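Local coordinates for protein succinylglutamate desuccinylase/aspartoacylase (Shewanella frigidimarina, PDB 3LWU) that binds a zinc ion and is probably a metal-dependent hydrolase, perhaps acting on ester bonds, at residues A[211-221]-A[382-390]; A[231-242]-A[253-261]. One frame throughout, in Å; residues are numbered along the deposited sequence.

Interaction 1 (A[211-221]-A[382-390]); sequences ARFFSIPYTLI and MTNVFPLQP
Met382, Phe386 and Leu388 pack their apolar ends against strand 218-221 and the loop before it, in a side-chain contact without a hydrogen bond between the segments. Met382, a buried selenomethionine, reaches the strand with its methyl end. Its CG lies beside the backbone N (chi1 -65°) and the chain runs extended beyond it, which carries the methyl group between two strand residues: CE is 3.5 Å from Tyr218 CB and 3.5 Å from Leu220 CG. The same reach sets SE 5.0 Å from the centroid of the Tyr218 ring, 57° off the ring normal, an oblique Met-aromatic contact; the phenol itself is anchored elsewhere, by Gly328 O. Further along, Ile221 CD1 approaches the Phe386 ring at its edge, 3.9 Å from CZ. Leu388 uses one branch: its CD1 presses tightly on Ala211 CB at 3.4 Å and also touches Thr219 OG1 at 3.9 Å. At the outer end, Gln389 bends at chi2, and its OE1 comes to 3.4 Å from Arg212 CD. The guanidinium and amide planes stand 70° apart, and the charge of Arg212 is instead paired with Asp209. Strands 218-222 and 386-387 both pair with 303-306, the first parallel and the second antiparallel, and across it Ile221 and Phe386 meet by side chains; Met-aromatic and aliphatic contacts join the rest.

Interaction 2 (A[231-242]-A[253-261]); sequences DEATFCPWWQLT and SVPVSAFTL
Val254 opens the contact by splitting its two methyls over the Trp238-Thr242 part of the helix, which continues to 247: CG1 lies 3.8 Å from Trp238 CB, while CG2 faces Thr242 OG1 and, more loosely, Trp239 CD1. Pro255 follows, its CG 3.6 Å from Trp238 CE3 and its CD next to Thr242 OG1. That hydroxyl donates to Trp238 O at 2.9 Å; Thr242 N bonds to the same oxygen from the opposite face of the carbonyl plane. Val256 then puts CG2, which its first torsion (chi1 167°) leaves beside the backbone N, over the indole of Trp238, 3.5 Å from the centroid of the five-membered ring and 12° off the normal, a CH-pi contact. The strand proper begins at Ser257, and Ala258 CB fits between Thr234 CG2, at 3.6 Å, and the edge of the Phe235 ring. Thr260 closes the series, its OG1 3.1 Å from Asp231 OD2 and joined by a water to Asp231 N. The axes of helix and strand run roughly antiparallel, at 150° and 7.6 Å. The chemistry thus grades from aliphatic-indole packing to a hydrated polar end, where Thr260 packs on the zinc ligand His192 and the contact borders the metal site.

How the interactions relate
The centres of interactions 1 and 2 are 19 Å apart. Along the chain, segment 211-221 comes first, followed by helix 230-247 and strand 257-263; segment 382-390 comes last, so interaction 2 falls entirely within the sequence that interaction 1 spans. Strand 196-204 separates their strands, pairing parallel with 218-222 and antiparallel with 257-263. The contacts meet directly through apolar side chains: Ile216 CD1 is 3.8 Å from Leu261 CG, and the Phe214 and Phe259 rings pack edge-to-face. The Asp231-Thr260 end of interaction 2 lies by the zinc site, the Thr260 side chain about 6 Å from zinc, whereas interaction 1 brings the C-terminal segment against strand 218-222, where the Leu220 side chain is about 12 Å from the metal.

Interaction 1 (A[211-221]-A[382-390])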
loop_
_atom_site.group_PDB
_atom_site.type_symbol
_atom_site.label_atom_id
_atom_site.label_comp_id
_atom_site.label_asym_id
_atom_site.label_seq_id
_atom_site.Cartn_x
_atom_site.Cartn_y
_atom_site.Cartn_z
ATOM N N ALA A 211 -29.057 -11.562 -23.115
ATOM C CA ALA A 211 -29.149 -10.671 -21.963
ATOM C C ALA A 211 -30.470 -10.823 -21.217
ATOM O O ALA A 211 -30.496 -10.700 -19.998
ATOM C CB ALA A 211 -28.911 -9.195 -22.350
ATOM N N ARG A 212 -31.548 -11.148 -21.913
ATOM C CA ARG A 212 -32.849 -11.237 -21.245
ATOM C C ARG A 212 -33.025 -12.436 -20.268
ATOM O O ARG A 212 -34.047 -12.521 -19.538
ATOM C CB ARG A 212 -34.004 -11.180 -22.284
ATOM C CG ARG A 212 -34.082 -12.327 -23.245
ATOM C CD ARG A 212 -35.346 -12.278 -24.108
ATOM N NE ARG A 212 -35.559 -13.570 -24.772
ATOM C CZ ARG A 212 -34.853 -14.001 -25.820
ATOM N NH1 ARG A 212 -33.906 -13.229 -26.353
ATOM N NH2 ARG A 212 -35.086 -15.204 -26.353
ATOM N N PHE A 213 -32.052 -13.351 -20.240
ATOM C CA PHE A 213 -32.154 -14.540 -19.389
ATOM C C PHE A 213 -31.542 -14.335 -18.023
ATOM O O PHE A 213 -31.995 -14.936 -17.045
ATOM C CB PHE A 213 -31.547 -15.746 -20.089
ATOM C CG PHE A 213 -32.328 -16.179 -21.300
ATOM C CD1 PHE A 213 -33.433 -16.998 -21.161
ATOM C CD2 PHE A 213 -32.000 -15.704 -22.559
ATOM C CE1 PHE A 213 -34.186 -17.373 -22.248
ATOM C CE2 PHE A 213 -32.741 -16.082 -23.662
ATOM C CZ PHE A 213 -33.841 -16.919 -23.500
ATOM N N PHE A 214 -30.526 -13.480 -17.953
ATOM C CA PHE A 214 -29.917 -13.156 -16.696
ATOM C C PHE A 214 -30.833 -12.230 -15.930
ATOM O O PHE A 214 -31.770 -11.667 -16.512
ATOM C CB PHE A 214 -28.539 -12.535 -16.908
ATOM C CG PHE A 214 -27.575 -13.443 -17.606
ATOM C CD1 PHE A 214 -26.961 -14.459 -16.928
ATOM C CD2 PHE A 214 -27.302 -13.289 -18.959
ATOM C CE1 PHE A 214 -26.056 -15.314 -17.570
ATOM C CE2 PHE A 214 -26.404 -14.142 -19.602
ATOM C CZ PHE A 214 -25.778 -15.134 -18.902
ATOM N N SER A 215 -30.604 -12.113 -14.618
ATOM C CA SER A 215 -31.462 -11.278 -13.757
ATOM C C SER A 215 -30.755 -9.942 -13.553
ATOM O O SER A 215 -30.405 -9.568 -12.445
ATOM C CB SER A 215 -31.713 -11.978 -12.428
ATOM O OG SER A 215 -32.385 -13.215 -12.614
ATOM N N ILE A 216 -30.490 -9.253 -14.660
ATOM C CA ILE A 216 -29.611 -8.096 -14.643
ATOM C C ILE A 216 -30.295 -6.916 -15.330
ATOM O O ILE A 216 -30.587 -6.972 -16.528
ATOM C CB ILE A 216 -28.239 -8.422 -15.264
ATOM C CG1 ILE A 216 -27.504 -9.437 -14.373
ATOM C CG2 ILE A 216 -27.367 -7.144 -15.348
ATOM C CD1 ILE A 216 -26.166 -9.888 -14.867
ATOM N N PRO A 217 -30.573 -5.841 -14.572
ATOM C CA PRO A 217 -31.345 -4.755 -15.179
ATOM C C PRO A 217 -30.626 -3.997 -16.299
ATOM O O PRO A 217 -31.281 -3.561 -17.236
ATOM C CB PRO A 217 -31.637 -3.826 -14.001
ATOM C CG PRO A 217 -31.447 -4.674 -12.790
ATOM C CD PRO A 217 -30.350 -5.602 -13.136
ATOM N N TYR A 218 -29.309 -3.858 -16.228
ATOM C CA TYR A 218 -28.591 -3.052 -17.193
ATOM C C TYR A 218 -27.480 -3.820 -17.879
ATOM O O TYR A 218 -26.588 -4.356 -17.229
ATOM C CB TYR A 218 -28.044 -1.757 -16.538
ATOM C CG TYR A 218 -29.127 -0.916 -15.951
ATOM C CD1 TYR A 218 -29.911 -0.124 -16.765
ATOM C CD2 TYR A 218 -29.418 -0.949 -14.586
ATOM C CE1 TYR A 218 -30.945 0.627 -16.252
ATOM C CE2 TYR A 218 -30.502 -0.204 -14.067
ATOM C CZ TYR A 218 -31.233 0.572 -14.904
ATOM O OH TYR A 218 -32.283 1.340 -14.449
ATOM N N THR A 219 -27.522 -3.801 -19.209
ATOM C CA THR A 219 -26.551 -4.451 -20.076
ATOM C C THR A 219 -25.796 -3.442 -20.968
ATOM O O THR A 219 -26.400 -2.594 -21.623
ATOM C CB THR A 219 -27.267 -5.427 -21.034
ATOM O OG1 THR A 219 -27.950 -6.414 -20.266
ATOM C CG2 THR A 219 -26.278 -6.103 -21.984
ATOM N N LEU A 220 -24.478 -3.580 -20.997
ATOM C CA LEU A 220 -23.615 -2.857 -21.913
ATOM C C LEU A 220 -23.329 -3.742 -23.133
ATOM O O LEU A 220 -22.846 -4.864 -22.993
ATOM C CB LEU A 220 -22.299 -2.502 -21.222
ATOM C CG LEU A 220 -22.524 -1.503 -20.093
ATOM C CD1 LEU A 220 -21.480 -1.627 -19.000
ATOM C CD2 LEU A 220 -22.594 -0.114 -20.647
ATOM N N ILE A 221 -23.623 -3.232 -24.314
ATOM C CA ILE A 221 -23.464 -3.981 -25.541
ATOM C C ILE A 221 -22.111 -3.644 -26.075
ATOM O O ILE A 221 -21.878 -2.515 -26.450
ATOM C CB ILE A 221 -24.548 -3.606 -26.588
ATOM C CG1 ILE A 221 -25.942 -3.738 -25.958
ATOM C CG2 ILE A 221 -24.425 -4.496 -27.785
ATOM C CD1 ILE A 221 -27.100 -3.261 -26.838
HETATM N N MSE A 382 -24.684 5.399 -17.711
HETATM C CA MSE A 382 -25.129 5.035 -19.038
HETATM C C MSE A 382 -25.951 6.191 -19.591
HETATM O O MSE A 382 -26.757 6.806 -18.865
HETATM C CB MSE A 382 -26.009 3.789 -19.001
HETATM C CG MSE A 382 -25.334 2.539 -18.559
HETATM SE SE MSE A 382 -26.650 1.129 -18.628
HETATM C CE MSE A 382 -25.489 -0.393 -18.495
ATOM N N THR A 383 -25.757 6.465 -20.867
ATOM C CA THR A 383 -26.546 7.470 -21.568
ATOM C C THR A 383 -27.195 6.781 -22.786
ATOM O O THR A 383 -26.799 5.685 -23.168
ATOM C CB THR A 383 -25.655 8.680 -22.015
ATOM O OG1 THR A 383 -24.644 8.222 -22.914
ATOM C CG2 THR A 383 -24.957 9.321 -20.820
ATOM N N ASN A 384 -28.194 7.422 -23.384
ATOM C CA ASN A 384 -28.890 6.844 -24.532
ATOM C C ASN A 384 -29.353 5.406 -24.225
ATOM O O ASN A 384 -29.113 4.476 -24.999
ATOM C CB ASN A 384 -27.994 6.922 -25.775
ATOM C CG ASN A 384 -27.706 8.369 -26.182
ATOM O OD1 ASN A 384 -28.578 9.218 -26.105
ATOM N ND2 ASN A 384 -26.497 8.644 -26.603
ATOM N N VAL A 385 -29.990 5.253 -23.065
ATOM C CA VAL A 385 -30.452 3.968 -22.575
ATOM C C VAL A 385 -31.770 3.647 -23.261
ATOM O O VAL A 385 -32.524 4.532 -23.607
ATOM C CB VAL A 385 -30.627 4.005 -21.034
ATOM C CG1 VAL A 385 -31.137 2.692 -20.487
ATOM C CG2 VAL A 385 -29.310 4.350 -20.365
ATOM N N PHE A 386 -32.024 2.363 -23.473
ATOM C CA PHE A 386 -33.264 1.877 -24.075
ATOM C C PHE A 386 -33.665 0.514 -23.499
ATOM O O PHE A 386 -32.809 -0.227 -23.021
ATOM C CB PHE A 386 -33.092 1.762 -25.596
ATOM C CG PHE A 386 -31.824 1.064 -26.019
ATOM C CD1 PHE A 386 -31.762 -0.320 -26.077
ATOM C CD2 PHE A 386 -30.701 1.792 -26.376
ATOM C CE1 PHE A 386 -30.591 -0.966 -26.478
ATOM C CE2 PHE A 386 -29.533 1.159 -26.795
ATOM C CZ PHE A 386 -29.474 -0.228 -26.831
ATOM N N PRO A 387 -34.969 0.177 -23.537
ATOM C CA PRO A 387 -35.385 -1.172 -23.139
ATOM C C PRO A 387 -34.814 -2.233 -24.080
ATOM O O PRO A 387 -34.776 -2.019 -25.274
ATOM C CB PRO A 387 -36.919 -1.122 -23.253
ATOM C CG PRO A 387 -37.263 0.353 -23.246
ATOM C CD PRO A 387 -36.121 0.991 -23.975
ATOM N N LEU A 388 -34.335 -3.341 -23.521
ATOM C CA LEU A 388 -33.809 -4.465 -24.302
ATOM C C LEU A 388 -34.951 -5.161 -24.983
ATOM O O LEU A 388 -34.821 -5.641 -26.117
ATOM C CB LEU A 388 -33.147 -5.529 -23.400
ATOM C CG LEU A 388 -31.694 -5.407 -22.952
ATOM C CD1 LEU A 388 -31.261 -6.714 -22.254
ATOM C CD2 LEU A 388 -30.784 -5.083 -24.125
ATOM N N GLN A 389 -36.064 -5.223 -24.262
ATOM C CA GLN A 389 -37.154 -6.138 -24.569
ATOM C C GLN A 389 -38.492 -5.396 -24.576
ATOM O O GLN A 389 -39.455 -5.838 -23.928
ATOM C CB GLN A 389 -37.149 -7.267 -23.516
ATOM C CG GLN A 389 -36.682 -8.618 -24.031
ATOM C CD GLN A 389 -37.842 -9.528 -24.316
ATOM O OE1 GLN A 389 -38.138 -10.425 -23.526
ATOM N NE2 GLN A 389 -38.537 -9.284 -25.432
ATOM N N PRO A 390 -38.577 -4.298 -25.356
ATOM C CA PRO A 390 -39.673 -3.332 -25.207
ATOM C C PRO A 390 -41.025 -4.021 -25.195
ATOM O O PRO A 390 -41.276 -4.848 -26.066
ATOM C CB PRO A 390 -39.541 -2.441 -26.452
ATOM C CG PRO A 390 -38.170 -2.708 -26.990
ATOM C CD PRO A 390 -37.894 -4.131 -26.654
#

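Interaction 2 (A[231-242]-A[253-261])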
loop_
_atom_site.group_PDB
_atom_site.type_symbol
_atom_site.label_atom_id
_atom_site.label_comp_id
_atom_site.label_asym_id
_atom_site.label_seq_id
_atom_site.Cartn_x
_atom_site.Cartn_y
_atom_site.Cartn_z
ATOM N N ASP A 231 -13.631 -11.983 -21.184
ATOM C CA ASP A 231 -14.731 -12.153 -22.128
ATOM C C ASP A 231 -14.233 -11.990 -23.567
ATOM O O ASP A 231 -14.428 -12.869 -24.371
ATOM C CB ASP A 231 -15.977 -11.301 -21.778
ATOM C CG ASP A 231 -15.706 -9.783 -21.671
ATOM O OD1 ASP A 231 -14.540 -9.293 -21.589
ATOM O OD2 ASP A 231 -16.729 -9.073 -21.649
ATOM N N GLU A 232 -13.503 -10.913 -23.851
ATOM C CA GLU A 232 -12.924 -10.642 -25.190
ATOM C C GLU A 232 -11.911 -11.685 -25.648
ATOM O O GLU A 232 -11.907 -12.082 -26.818
ATOM C CB GLU A 232 -12.222 -9.285 -25.185
ATOM C CG GLU A 232 -13.145 -8.126 -24.788
ATOM C CD GLU A 232 -12.464 -6.957 -24.033
ATOM O OE1 GLU A 232 -11.260 -7.019 -23.671
ATOM O OE2 GLU A 232 -13.191 -5.969 -23.806
ATOM N N ALA A 233 -11.052 -12.136 -24.737
ATOM C CA ALA A 233 -10.077 -13.193 -25.058
ATOM C C ALA A 233 -10.768 -14.493 -25.529
ATOM O O ALA A 233 -10.255 -15.228 -26.362
ATOM C CB ALA A 233 -9.193 -13.467 -23.861
ATOM N N THR A 234 -11.938 -14.730 -24.965
ATOM C CA THR A 234 -12.755 -15.900 -25.198
ATOM C C THR A 234 -13.564 -15.803 -26.493
ATOM O O THR A 234 -13.551 -16.750 -27.266
ATOM C CB THR A 234 -13.699 -16.092 -23.994
ATOM O OG1 THR A 234 -12.937 -16.625 -22.918
ATOM C CG2 THR A 234 -14.757 -17.021 -24.280
ATOM N N PHE A 235 -14.253 -14.674 -26.718
ATOM C CA PHE A 235 -15.153 -14.533 -27.884
ATOM C C PHE A 235 -14.532 -13.971 -29.148
ATOM O O PHE A 235 -14.983 -14.302 -30.232
ATOM C CB PHE A 235 -16.466 -13.767 -27.559
ATOM C CG PHE A 235 -16.318 -12.253 -27.201
ATOM C CD1 PHE A 235 -16.111 -11.273 -28.199
ATOM C CD2 PHE A 235 -16.551 -11.805 -25.887
ATOM C CE1 PHE A 235 -16.055 -9.894 -27.877
ATOM C CE2 PHE A 235 -16.493 -10.410 -25.536
ATOM C CZ PHE A 235 -16.242 -9.462 -26.536
ATOM N N CYS A 236 -13.516 -13.115 -29.027
ATOM C CA CYS A 236 -12.974 -12.448 -30.216
ATOM C C CYS A 236 -12.519 -13.407 -31.296
ATOM O O CYS A 236 -12.896 -13.237 -32.451
ATOM C CB CYS A 236 -11.841 -11.488 -29.871
ATOM S SG CYS A 236 -12.449 -9.887 -29.216
ATOM N N PRO A 237 -11.709 -14.418 -30.941
ATOM C CA PRO A 237 -11.255 -15.313 -32.012
ATOM C C PRO A 237 -12.404 -15.982 -32.709
ATOM O O PRO A 237 -12.350 -16.165 -33.951
ATOM C CB PRO A 237 -10.413 -16.356 -31.272
ATOM C CG PRO A 237 -10.076 -15.722 -29.959
ATOM C CD PRO A 237 -11.259 -14.884 -29.627
ATOM N N TRP A 238 -13.446 -16.355 -31.946
ATOM C CA TRP A 238 -14.606 -16.983 -32.565
ATOM C C TRP A 238 -15.406 -16.004 -33.414
ATOM O O TRP A 238 -15.881 -16.378 -34.475
ATOM C CB TRP A 238 -15.503 -17.681 -31.548
ATOM C CG TRP A 238 -14.842 -18.842 -30.870
ATOM C CD1 TRP A 238 -14.227 -18.822 -29.670
ATOM C CD2 TRP A 238 -14.742 -20.171 -31.350
ATOM N NE1 TRP A 238 -13.731 -20.054 -29.367
ATOM C CE2 TRP A 238 -14.036 -20.906 -30.393
ATOM C CE3 TRP A 238 -15.182 -20.819 -32.502
ATOM C CZ2 TRP A 238 -13.763 -22.258 -30.538
ATOM C CZ3 TRP A 238 -14.900 -22.164 -32.649
ATOM C CH2 TRP A 238 -14.206 -22.865 -31.663
ATOM N N TRP A 239 -15.535 -14.755 -32.952
ATOM C CA TRP A 239 -16.230 -13.689 -33.706
ATOM C C TRP A 239 -15.505 -13.464 -35.021
ATOM O O TRP A 239 -16.128 -13.429 -36.091
ATOM C CB TRP A 239 -16.280 -12.376 -32.891
ATOM C CG TRP A 239 -17.443 -11.458 -33.264
ATOM C CD1 TRP A 239 -18.186 -11.493 -34.429
ATOM C CD2 TRP A 239 -17.999 -10.379 -32.469
ATOM N NE1 TRP A 239 -19.145 -10.508 -34.406
ATOM C CE2 TRP A 239 -19.058 -9.808 -33.225
ATOM C CE3 TRP A 239 -17.687 -9.825 -31.208
ATOM C CZ2 TRP A 239 -19.840 -8.728 -32.742
ATOM C CZ3 TRP A 239 -18.459 -8.735 -30.740
ATOM C CH2 TRP A 239 -19.522 -8.211 -31.511
ATOM N N GLN A 240 -14.176 -13.365 -34.941
ATOM C CA GLN A 240 -13.328 -13.192 -36.128
ATOM C C GLN A 240 -13.534 -14.324 -37.118
ATOM O O GLN A 240 -13.723 -14.062 -38.307
ATOM C CB GLN A 240 -11.839 -13.139 -35.774
ATOM C CG GLN A 240 -11.351 -11.869 -35.123
ATOM C CD GLN A 240 -10.071 -12.127 -34.288
ATOM O OE1 GLN A 240 -9.270 -13.033 -34.618
ATOM N NE2 GLN A 240 -9.899 -11.365 -33.183
ATOM N N LEU A 241 -13.496 -15.567 -36.629
ATOM C CA LEU A 241 -13.643 -16.743 -37.502
ATOM C C LEU A 241 -14.980 -16.688 -38.219
ATOM O O LEU A 241 -15.048 -16.875 -39.424
ATOM C CB LEU A 241 -13.528 -18.043 -36.720
ATOM C CG LEU A 241 -13.808 -19.355 -37.451
ATOM C CD1 LEU A 241 -12.884 -19.570 -38.635
ATOM C CD2 LEU A 241 -13.664 -20.513 -36.485
ATOM N N THR A 242 -16.038 -16.406 -37.478
ATOM C CA THR A 242 -17.383 -16.363 -38.040
ATOM C C THR A 242 -17.562 -15.265 -39.120
ATOM O O THR A 242 -18.093 -15.553 -40.199
ATOM C CB THR A 242 -18.451 -16.158 -36.936
ATOM O OG1 THR A 242 -18.260 -17.115 -35.886
ATOM C CG2 THR A 242 -19.857 -16.298 -37.525
ATOM N N SER A 253 -23.687 -19.172 -36.826
ATOM C CA SER A 253 -23.640 -18.204 -35.728
ATOM C C SER A 253 -22.414 -18.451 -34.836
ATOM O O SER A 253 -21.870 -19.564 -34.786
ATOM C CB SER A 253 -24.934 -18.253 -34.923
ATOM O OG SER A 253 -25.234 -19.586 -34.582
ATOM N N VAL A 254 -21.980 -17.407 -34.132
ATOM C CA VAL A 254 -20.747 -17.490 -33.374
ATOM C C VAL A 254 -20.894 -18.680 -32.395
ATOM O O VAL A 254 -21.851 -18.733 -31.633
ATOM C CB VAL A 254 -20.423 -16.173 -32.663
ATOM C CG1 VAL A 254 -19.060 -16.270 -31.969
ATOM C CG2 VAL A 254 -20.444 -15.000 -33.670
ATOM N N PRO A 255 -19.990 -19.672 -32.471
ATOM C CA PRO A 255 -20.122 -20.896 -31.666
ATOM C C PRO A 255 -19.892 -20.723 -30.156
ATOM O O PRO A 255 -20.245 -21.594 -29.399
ATOM C CB PRO A 255 -19.022 -21.810 -32.228
ATOM C CG PRO A 255 -18.619 -21.191 -33.529
ATOM C CD PRO A 255 -18.814 -19.730 -33.355
ATOM N N VAL A 256 -19.284 -19.628 -29.724
ATOM C CA VAL A 256 -19.021 -19.434 -28.306
ATOM C C VAL A 256 -19.771 -18.196 -27.837
ATOM O O VAL A 256 -19.992 -17.256 -28.613
ATOM C CB VAL A 256 -17.492 -19.377 -28.042
ATOM C CG1 VAL A 256 -17.173 -18.876 -26.675
ATOM C CG2 VAL A 256 -16.882 -20.788 -28.242
ATOM N N SER A 257 -20.216 -18.256 -26.588
ATOM C CA SER A 257 -20.815 -17.132 -25.888
ATOM C C SER A 257 -19.940 -16.790 -24.692
ATOM O O SER A 257 -19.551 -17.689 -23.961
ATOM C CB SER A 257 -22.227 -17.512 -25.395
ATOM O OG SER A 257 -23.130 -17.572 -26.493
ATOM N N ALA A 258 -19.658 -15.503 -24.469
ATOM C CA ALA A 258 -18.940 -15.055 -23.250
ATOM C C ALA A 258 -19.580 -13.793 -22.692
ATOM O O ALA A 258 -19.988 -12.908 -23.455
ATOM C CB ALA A 258 -17.484 -14.832 -23.537
ATOM N N PHE A 259 -19.717 -13.736 -21.370
ATOM C CA PHE A 259 -20.334 -12.601 -20.663
ATOM C C PHE A 259 -19.547 -12.276 -19.407
ATOM O O PHE A 259 -19.046 -13.186 -18.745
ATOM C CB PHE A 259 -21.759 -12.945 -20.199
ATOM C CG PHE A 259 -22.597 -13.577 -21.242
ATOM C CD1 PHE A 259 -23.358 -12.801 -22.113
ATOM C CD2 PHE A 259 -22.647 -14.942 -21.363
ATOM C CE1 PHE A 259 -24.103 -13.377 -23.082
ATOM C CE2 PHE A 259 -23.390 -15.514 -22.337
ATOM C CZ PHE A 259 -24.129 -14.741 -23.194
ATOM N N THR A 260 -19.448 -10.984 -19.073
ATOM C CA THR A 260 -18.916 -10.537 -17.766
ATOM C C THR A 260 -20.118 -10.008 -16.979
ATOM O O THR A 260 -20.800 -9.052 -17.407
ATOM C CB THR A 260 -17.845 -9.454 -17.923
ATOM O OG1 THR A 260 -16.746 -9.967 -18.701
ATOM C CG2 THR A 260 -17.307 -8.875 -16.588
ATOM N N LEU A 261 -20.401 -10.657 -15.853
ATOM C CA LEU A 261 -21.466 -10.226 -14.963
ATOM C C LEU A 261 -20.886 -9.332 -13.861
ATOM O O LEU A 261 -19.850 -9.635 -13.304
ATOM C CB LEU A 261 -22.147 -11.428 -14.326
ATOM C CG LEU A 261 -23.124 -12.206 -15.210
ATOM C CD1 LEU A 261 -22.435 -12.721 -16.443
ATOM C CD2 LEU A 261 -23.766 -13.335 -14.382
HETATM O O HOH W 1 -14.067 -10.422 -18.582
#